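Side-chain contacts in 6-phospho-beta-glucosidase BglT (Thermotoga maritima, PDB 1UP7), which hydrolyses cellobiose 6'-phosphate to glucose 6-phosphate and glucose, with the help of NAD and a manganese ion: residues Lys385-His390 against Asp401-Ile406; Glu405-Glu408 against Tyr413-Leu416; Glu199-Lys204 against Arg237-Pro242. All coordinates share one frame; numbering follows the deposited sequence.

Contact 1: residues Lys385-His390 against Asp401-Ile406; sequences KALLSH and DLLEEI
Leu387 joins the two arms of a helix-loop-helix unit near the C-terminus, helices 380-389 and 396-409, whose short segments cross at 115° with their axes 11.0 Å apart. At that spacing one long apolar side chain can bridge the gap, and leucine suits the task. Its CG lies anti to the backbone N (chi1 -157°), and the next torsion sets CD2 nearly anti to CA, so this methyl leads the side chain toward the other helix. It lands among Leu402, Leu403 and Ile406, spaced one, three and four positions apart, as residues on one face of a helix are. The closest approach is Leu387 CD2 to Leu403 CB, 3.9 Å, where the two side chains run at a slant. Leu403 thus offers the root of its side chain here, while the residue also packs on Lys380, Ala383 and Leu384 of helix 380-389. Leu402 brings a methyl instead, its CD2 standing 4.2 Å from Leu387 CD2. Ile406, the third partner, extends CD1 to 4.4 Å from the same methyl. Phe112 and Val109 of helix 109-131 add apolar surface around the group, which is buried throughout. On another side of helix 380-389, Lys385 forms a salt bridge with Asp354 of a second subunit. In the last turn of this helix, Ser389 OG donates to Ala386 O at 2.6 Å, tilted 17° from the carbonyl plane, and the same oxygen accepts Ser389 N.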
loop_
_atom_site.group_PDB
_atom_site.type_symbol
_atom_site.label_atom_id
_atom_site.label_comp_id
_atom_site.label_asym_id
_atom_site.label_seq_id
_atom_site.Cartn_x
_atom_site.Cartn_y
_atom_site.Cartn_z
ATOM N N LYS A 385 -26.878 4.422 8.524
ATOM C CA LYS A 385 -25.614 3.756 8.631
ATOM C C LYS A 385 -24.476 4.745 8.891
ATOM O O LYS A 385 -23.635 4.475 9.761
ATOM C CB LYS A 385 -25.344 2.926 7.371
ATOM C CG LYS A 385 -24.104 2.066 7.361
ATOM C CD LYS A 385 -24.032 1.426 5.970
ATOM C CE LYS A 385 -22.811 0.542 5.877
ATOM N NZ LYS A 385 -22.706 -0.191 4.626
ATOM N N ALA A 386 -24.452 5.878 8.183
ATOM C CA ALA A 386 -23.426 6.903 8.450
ATOM C C ALA A 386 -23.543 7.445 9.871
ATOM O O ALA A 386 -22.551 7.547 10.608
ATOM C CB ALA A 386 -23.496 8.038 7.459
ATOM N N LEU A 387 -24.772 7.752 10.268
ATOM C CA LEU A 387 -25.037 8.331 11.564
ATOM C C LEU A 387 -24.589 7.405 12.701
ATOM O O LEU A 387 -23.947 7.855 13.675
ATOM C CB LEU A 387 -26.518 8.671 11.630
ATOM C CG LEU A 387 -27.076 9.719 12.568
ATOM C CD1 LEU A 387 -26.278 11.064 12.631
ATOM C CD2 LEU A 387 -28.553 9.947 12.186
ATOM N N LEU A 388 -24.884 6.106 12.569
ATOM C CA LEU A 388 -24.419 5.111 13.553
ATOM C C LEU A 388 -22.920 4.929 13.619
ATOM O O LEU A 388 -22.414 4.463 14.648
ATOM C CB LEU A 388 -25.017 3.756 13.247
ATOM C CG LEU A 388 -26.496 3.533 13.511
ATOM C CD1 LEU A 388 -26.836 2.178 12.946
ATOM C CD2 LEU A 388 -26.769 3.621 15.032
ATOM N N SER A 389 -22.209 5.252 12.540
ATOM C CA SER A 389 -20.754 5.053 12.500
ATOM C C SER A 389 -19.957 6.134 13.244
ATOM O O SER A 389 -18.787 5.947 13.553
ATOM C CB SER A 389 -20.243 4.962 11.045
ATOM O OG SER A 389 -20.294 6.240 10.387
ATOM N N HIS A 390 -20.568 7.275 13.510
ATOM C CA HIS A 390 -19.816 8.389 14.074
ATOM C C HIS A 390 -19.577 8.118 15.558
ATOM O O HIS A 390 -20.541 7.794 16.269
ATOM C CB HIS A 390 -20.562 9.718 13.923
ATOM C CG HIS A 390 -19.701 10.898 14.229
ATOM N ND1 HIS A 390 -19.221 11.158 15.499
ATOM C CD2 HIS A 390 -19.170 11.848 13.419
ATOM C CE1 HIS A 390 -18.434 12.219 15.455
ATOM N NE2 HIS A 390 -18.404 12.669 14.209
ATOM N N ASP A 401 -35.296 8.030 14.976
ATOM C CA ASP A 401 -35.996 9.260 15.330
ATOM C C ASP A 401 -35.090 10.465 15.084
ATOM O O ASP A 401 -35.548 11.474 14.563
ATOM C CB ASP A 401 -36.487 9.235 16.784
ATOM C CG ASP A 401 -37.652 8.300 16.992
ATOM O OD1 ASP A 401 -38.390 8.042 16.032
ATOM O OD2 ASP A 401 -37.918 7.777 18.091
ATOM N N LEU A 402 -33.820 10.346 15.445
ATOM C CA LEU A 402 -32.878 11.449 15.251
ATOM C C LEU A 402 -32.782 11.835 13.757
ATOM O O LEU A 402 -32.901 13.036 13.397
ATOM C CB LEU A 402 -31.473 11.119 15.819
ATOM C CG LEU A 402 -30.343 12.103 15.519
ATOM C CD1 LEU A 402 -30.686 13.468 16.086
ATOM C CD2 LEU A 402 -28.974 11.586 16.055
ATOM N N LEU A 403 -32.568 10.825 12.899
ATOM C CA LEU A 403 -32.487 11.071 11.453
ATOM C C LEU A 403 -33.740 11.757 10.914
ATOM O O LEU A 403 -33.644 12.681 10.121
ATOM C CB LEU A 403 -32.171 9.800 10.636
ATOM C CG LEU A 403 -32.003 10.001 9.088
ATOM C CD1 LEU A 403 -30.893 10.983 8.651
ATOM C CD2 LEU A 403 -31.823 8.702 8.331
ATOM N N GLU A 404 -34.904 11.320 11.381
ATOM C CA GLU A 404 -36.176 11.892 10.963
ATOM C C GLU A 404 -36.270 13.348 11.330
ATOM O O GLU A 404 -36.711 14.142 10.514
ATOM C CB GLU A 404 -37.343 11.137 11.598
ATOM C CG GLU A 404 -38.109 10.296 10.614
ATOM C CD GLU A 404 -37.950 8.808 10.873
ATOM O OE1 GLU A 404 -38.729 8.251 11.732
ATOM O OE2 GLU A 404 -37.049 8.215 10.195
ATOM N N GLU A 405 -35.862 13.693 12.555
ATOM C CA GLU A 405 -35.852 15.079 12.999
ATOM C C GLU A 405 -34.935 15.933 12.128
ATOM O O GLU A 405 -35.307 17.036 11.694
ATOM C CB GLU A 405 -35.399 15.169 14.439
ATOM C CG GLU A 405 -36.530 15.513 15.377
ATOM C CD GLU A 405 -36.035 16.193 16.635
ATOM O OE1 GLU A 405 -35.367 15.522 17.426
ATOM O OE2 GLU A 405 -36.318 17.382 16.822
ATOM N N ILE A 406 -33.740 15.411 11.862
ATOM C CA ILE A 406 -32.764 16.113 11.053
ATOM C C ILE A 406 -33.302 16.343 9.623
ATOM O O ILE A 406 -33.179 17.449 9.075
ATOM C CB ILE A 406 -31.439 15.331 10.973
ATOM C CG1 ILE A 406 -30.670 15.365 12.307
ATOM C CG2 ILE A 406 -30.580 15.833 9.775
ATOM C CD1 ILE A 406 -29.561 14.272 12.354
#

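Contact 2: residues Glu405-Glu408 against Tyr413-Leu416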
loop_
_atom_site.group_PDB
_atom_site.type_symbol
_atom_site.label_atom_id
_atom_site.label_comp_id
_atom_site.label_asym_id
_atom_site.label_seq_id
_atom_site.Cartn_x
_atom_site.Cartn_y
_atom_site.Cartn_z
ATOM N N GLU A 405 -35.862 13.693 12.555
ATOM C CA GLU A 405 -35.852 15.079 12.999
ATOM C C GLU A 405 -34.935 15.933 12.128
ATOM O O GLU A 405 -35.307 17.036 11.694
ATOM C CB GLU A 405 -35.399 15.169 14.439
ATOM C CG GLU A 405 -36.530 15.513 15.377
ATOM C CD GLU A 405 -36.035 16.193 16.635
ATOM O OE1 GLU A 405 -35.367 15.522 17.426
ATOM O OE2 GLU A 405 -36.318 17.382 16.822
ATOM N N ILE A 406 -33.740 15.411 11.862
ATOM C CA ILE A 406 -32.764 16.113 11.053
ATOM C C ILE A 406 -33.302 16.343 9.623
ATOM O O ILE A 406 -33.179 17.449 9.075
ATOM C CB ILE A 406 -31.439 15.331 10.973
ATOM C CG1 ILE A 406 -30.670 15.365 12.307
ATOM C CG2 ILE A 406 -30.580 15.833 9.775
ATOM C CD1 ILE A 406 -29.561 14.272 12.354
ATOM N N LEU A 407 -33.867 15.301 9.005
ATOM C CA LEU A 407 -34.410 15.439 7.637
ATOM C C LEU A 407 -35.597 16.380 7.569
ATOM O O LEU A 407 -35.746 17.152 6.591
ATOM C CB LEU A 407 -34.781 14.097 6.988
ATOM C CG LEU A 407 -33.612 13.123 6.842
ATOM C CD1 LEU A 407 -34.126 11.776 6.340
ATOM C CD2 LEU A 407 -32.502 13.710 5.942
ATOM N N GLU A 408 -36.445 16.353 8.599
ATOM C CA GLU A 408 -37.544 17.317 8.592
ATOM C C GLU A 408 -37.022 18.761 8.752
ATOM O O GLU A 408 -37.482 19.656 8.038
ATOM C CB GLU A 408 -38.637 16.943 9.594
ATOM C CG GLU A 408 -39.852 17.861 9.567
ATOM C CD GLU A 408 -40.593 17.843 8.224
ATOM O OE1 GLU A 408 -40.364 16.915 7.398
ATOM O OE2 GLU A 408 -41.436 18.760 7.979
ATOM N N TYR A 413 -33.267 21.768 2.029
ATOM C CA TYR A 413 -31.898 21.717 1.532
ATOM C C TYR A 413 -31.498 20.339 1.068
ATOM O O TYR A 413 -30.590 20.177 0.255
ATOM C CB TYR A 413 -30.936 22.131 2.623
ATOM C CG TYR A 413 -31.129 23.562 2.963
ATOM C CD1 TYR A 413 -32.035 23.932 3.932
ATOM C CD2 TYR A 413 -30.460 24.555 2.254
ATOM C CE1 TYR A 413 -32.225 25.228 4.215
ATOM C CE2 TYR A 413 -30.650 25.871 2.541
ATOM C CZ TYR A 413 -31.528 26.195 3.518
ATOM O OH TYR A 413 -31.733 27.500 3.817
ATOM N N VAL A 414 -32.136 19.323 1.613
ATOM C CA VAL A 414 -31.764 17.984 1.243
ATOM C C VAL A 414 -32.989 17.098 1.281
ATOM O O VAL A 414 -33.913 17.287 2.087
ATOM C CB VAL A 414 -30.606 17.394 2.094
ATOM C CG1 VAL A 414 -31.070 16.980 3.447
ATOM C CG2 VAL A 414 -29.964 16.210 1.339
ATOM N N LYS A 415 -33.001 16.140 0.368
ATOM C CA LYS A 415 -34.053 15.156 0.343
ATOM C C LYS A 415 -33.491 13.760 0.161
ATOM O O LYS A 415 -32.850 13.435 -0.842
ATOM C CB LYS A 415 -35.092 15.413 -0.737
ATOM C CG LYS A 415 -36.156 14.340 -0.695
ATOM C CD LYS A 415 -37.538 14.856 -1.073
ATOM C CE LYS A 415 -38.597 13.725 -0.995
ATOM N NZ LYS A 415 -39.766 13.998 -1.888
ATOM N N LEU A 416 -33.756 12.925 1.153
ATOM C CA LEU A 416 -33.320 11.544 1.123
ATOM C C LEU A 416 -34.515 10.638 1.045
ATOM O O LEU A 416 -35.542 10.907 1.669
ATOM C CB LEU A 416 -32.543 11.205 2.380
ATOM C CG LEU A 416 -31.028 11.291 2.330
ATOM C CD1 LEU A 416 -30.511 12.341 1.378
ATOM C CD2 LEU A 416 -30.452 11.459 3.729
#
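Leu407 and Leu416 bring the last turn of helix 396-409 against the C-terminal tail of the chain, which passes it in an extended conformation without forming a strand. The interaction is wholly apolar. Leu407 CD2 stands 3.8 Å from Leu416 CD2, the two side chains crossing at about a right angle so that they meet through single methyl groups. Leu407 has CG anti to its carbonyl carbon (chi1 -60°); CD1 continues the chain anti to CA, and the branch CD2 is the one that meets the tail. That same methyl lies 4.4 Å from Val414 CG1, a looser touch. In the extended tail Leu416 points its CB at the helix, whereas Lys415 points away and is exposed, as suits its charge; Val414 only brings CG1 near, at the side. Valine, branched at CB, fits the extended backbone at position 414.

Polar bonding belongs to the surroundings, since no hydrogen bond joins the two segments. Glu405 OE1 pairs with Lys98 and Tyr99, and the carbonyls of Ile406 and Glu408 accept from the side chains of Asn410 and Arg411, in the turn that leads from helix to tail.

Among the neighbouring helices, 380-389 touches both sides of the contact, Lys380 meeting Leu407 and Ala383 meeting Leu416, while helix 109-131 packs on Ile406 and Tyr413.

Contact 3: residues Glu199-Lys204 against Arg237-Pro242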
loop_
_atom_site.group_PDB
_atom_site.type_symbol
_atom_site.label_atom_id
_atom_site.label_comp_id
_atom_site.label_asym_id
_atom_site.label_seq_id
_atom_site.Cartn_x
_atom_site.Cartn_y
_atom_site.Cartn_z
ATOM N N GLU A 199 2.627 16.569 16.953
ATOM C CA GLU A 199 3.557 15.618 17.533
ATOM C C GLU A 199 4.896 16.279 17.827
ATOM O O GLU A 199 5.550 15.939 18.824
ATOM C CB GLU A 199 3.714 14.427 16.579
ATOM C CG GLU A 199 4.290 13.160 17.192
ATOM C CD GLU A 199 4.016 11.926 16.340
ATOM O OE1 GLU A 199 3.105 11.935 15.488
ATOM O OE2 GLU A 199 4.718 10.929 16.519
ATOM N N LYS A 200 5.298 17.204 16.963
ATOM C CA LYS A 200 6.592 17.889 17.092
ATOM C C LYS A 200 6.457 19.371 16.791
ATOM O O LYS A 200 5.673 19.769 15.936
ATOM C CB LYS A 200 7.678 17.258 16.166
ATOM C CG LYS A 200 7.817 15.718 16.304
ATOM C CD LYS A 200 9.189 15.269 16.761
ATOM C CE LYS A 200 9.192 14.643 18.171
ATOM N NZ LYS A 200 10.493 15.030 18.926
ATOM N N VAL A 201 7.226 20.180 17.495
ATOM C CA VAL A 201 7.283 21.607 17.232
ATOM C C VAL A 201 8.721 22.034 17.045
ATOM O O VAL A 201 9.575 21.759 17.883
ATOM C CB VAL A 201 6.659 22.470 18.346
ATOM C CG1 VAL A 201 6.797 23.941 17.982
ATOM C CG2 VAL A 201 5.208 22.152 18.505
ATOM N N PHE A 202 8.971 22.708 15.932
ATOM C CA PHE A 202 10.275 23.266 15.635
ATOM C C PHE A 202 10.157 24.785 15.474
ATOM O O PHE A 202 9.261 25.272 14.776
ATOM C CB PHE A 202 10.847 22.691 14.322
ATOM C CG PHE A 202 11.117 21.201 14.341
ATOM C CD1 PHE A 202 10.117 20.288 13.972
ATOM C CD2 PHE A 202 12.379 20.716 14.670
ATOM C CE1 PHE A 202 10.387 18.912 13.973
ATOM C CE2 PHE A 202 12.647 19.338 14.673
ATOM C CZ PHE A 202 11.652 18.440 14.324
ATOM N N VAL A 203 11.064 25.522 16.108
ATOM C CA VAL A 203 11.144 26.968 15.937
ATOM C C VAL A 203 12.562 27.311 15.495
ATOM O O VAL A 203 13.544 27.015 16.196
ATOM C CB VAL A 203 10.797 27.732 17.227
ATOM C CG1 VAL A 203 11.181 29.231 17.091
ATOM C CG2 VAL A 203 9.321 27.554 17.549
ATOM N N LYS A 204 12.671 27.938 14.328
ATOM C CA LYS A 204 13.984 28.180 13.710
ATOM C C LYS A 204 14.891 26.919 13.675
ATOM O O LYS A 204 16.109 27.006 13.887
ATOM C CB LYS A 204 14.719 29.355 14.383
ATOM C CG LYS A 204 14.139 30.728 14.050
ATOM C CD LYS A 204 14.802 31.819 14.888
ATOM C CE LYS A 204 13.983 33.108 14.827
ATOM N NZ LYS A 204 14.580 34.218 15.638
ATOM N N ARG A 237 1.187 12.430 24.897
ATOM C CA ARG A 237 2.329 13.066 24.213
ATOM C C ARG A 237 2.008 13.630 22.820
ATOM O O ARG A 237 2.805 13.558 21.892
ATOM C CB ARG A 237 3.570 12.162 24.175
ATOM C CG ARG A 237 4.209 11.938 25.524
ATOM C CD ARG A 237 5.679 11.527 25.434
ATOM N NE ARG A 237 6.612 12.665 25.549
ATOM C CZ ARG A 237 6.307 13.890 26.024
ATOM N NH1 ARG A 237 5.080 14.190 26.434
ATOM N NH2 ARG A 237 7.241 14.831 26.082
ATOM N N LEU A 238 0.831 14.209 22.703
ATOM C CA LEU A 238 0.390 14.910 21.500
ATOM C C LEU A 238 -0.302 16.198 21.949
ATOM O O LEU A 238 -1.027 16.236 22.977
ATOM C CB LEU A 238 -0.642 14.093 20.683
ATOM C CG LEU A 238 -0.307 12.734 20.042
ATOM C CD1 LEU A 238 -1.557 12.085 19.397
ATOM C CD2 LEU A 238 0.799 12.911 19.011
ATOM N N ILE A 239 -0.090 17.267 21.198
ATOM C CA ILE A 239 -0.887 18.455 21.442
ATOM C C ILE A 239 -2.114 18.298 20.573
ATOM O O ILE A 239 -2.027 18.049 19.385
ATOM C CB ILE A 239 -0.139 19.790 21.133
ATOM C CG1 ILE A 239 1.038 19.996 22.073
ATOM C CG2 ILE A 239 -1.087 20.993 21.263
ATOM C CD1 ILE A 239 2.223 20.572 21.411
ATOM N N VAL A 240 -3.269 18.425 21.191
ATOM C CA VAL A 240 -4.512 18.008 20.592
ATOM C C VAL A 240 -5.377 19.215 20.187
ATOM O O VAL A 240 -5.441 20.213 20.874
ATOM C CB VAL A 240 -5.252 17.040 21.554
ATOM C CG1 VAL A 240 -6.082 17.780 22.663
ATOM C CG2 VAL A 240 -6.113 16.143 20.777
ATOM N N ASN A 241 -6.012 19.141 19.033
ATOM C CA ASN A 241 -7.032 20.146 18.664
ATOM C C ASN A 241 -8.080 20.235 19.788
ATOM O O ASN A 241 -8.534 19.229 20.284
ATOM C CB ASN A 241 -7.675 19.758 17.327
ATOM C CG ASN A 241 -8.593 20.855 16.720
ATOM O OD1 ASN A 241 -9.555 21.326 17.341
ATOM N ND2 ASN A 241 -8.315 21.221 15.468
ATOM N N PRO A 242 -8.452 21.440 20.195
ATOM C CA PRO A 242 -9.399 21.623 21.326
ATOM C C PRO A 242 -10.741 20.928 21.079
ATOM O O PRO A 242 -11.423 20.559 22.026
ATOM C CB PRO A 242 -9.613 23.157 21.399
ATOM C CG PRO A 242 -8.479 23.773 20.600
ATOM C CD PRO A 242 -8.023 22.721 19.593
#
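Two first torsions bring Glu199 and Leu238 together: the glutamate sets CG anti to its backbone N (chi1 -162°), and the leucine sets CG anti to its carbonyl carbon. Leu238 then carries CD1 onward and leaves CD2 as the side branch that meets the glutamate. Leu238 CD2 rests 3.9 Å from Glu199 CG and 4.1 Å from Glu199 CB, the side chains slanting across each other. Beyond CG the glutamate stays extended, which carries its carboxylate past the methyl to Tyr190, whose OH is hydrogen-bonded to OE1; Leu238 packs on the same tyrosine.

The contact lies in the antiparallel sheet of the C-terminal domain, where strand 195-203 pairs with 185-190 and, more briefly, with 239-240. Glu199 and Lys200 both bond through their backbones to Lys188, and Glu199 has phi/psi -103/-36°, the signature of a classic beta bulge. Here the CA atoms of Glu199 and Leu238 are 5.1 Å apart, yet no hydrogen bond joins the two segments.

A second, looser apolar touch follows, Val201 CG2 to Ile239 CD1 at 4.5 Å. Both residues are buried: Val201 packs on Phe170 and Ile174 of helix 166-177, Ile239 on Val212 and Phe213. From Ile239 the chain runs on to the active-site Tyr243, whose backbone N is hydrogen-bonded to Asn241 OD1.

Across the segments, then, cohesion comes from methyl and methylene groups alone. Glutamate can serve here because its aliphatic stem covers the leucine while its carboxylate has a hydroxyl partner.

In the fold
Contacts 1 and 2 are neighbours on helix 396-409, their centres about 11 Å apart. Their segments overlap at Glu405 and Ile406; the helix packs on 380-389 and, near its end, meets the C-terminal tail. Contact 3 is remote from both, its centre about 34 Å from that of contact 1 and about 39 Å from that of contact 2, and contacts 2 and 3 lie on opposite sides of the chain's centre. Contact 3 adjoins the active-site Tyr243 in the sequence without touching it: the side chain of Ile239 is about 12 Å from that of Tyr243 and about 14 Å from the bound glucose 6-phosphate. The side chain of Val414 in contact 2 lies about 13 Å from the NAD, likewise too far to touch it.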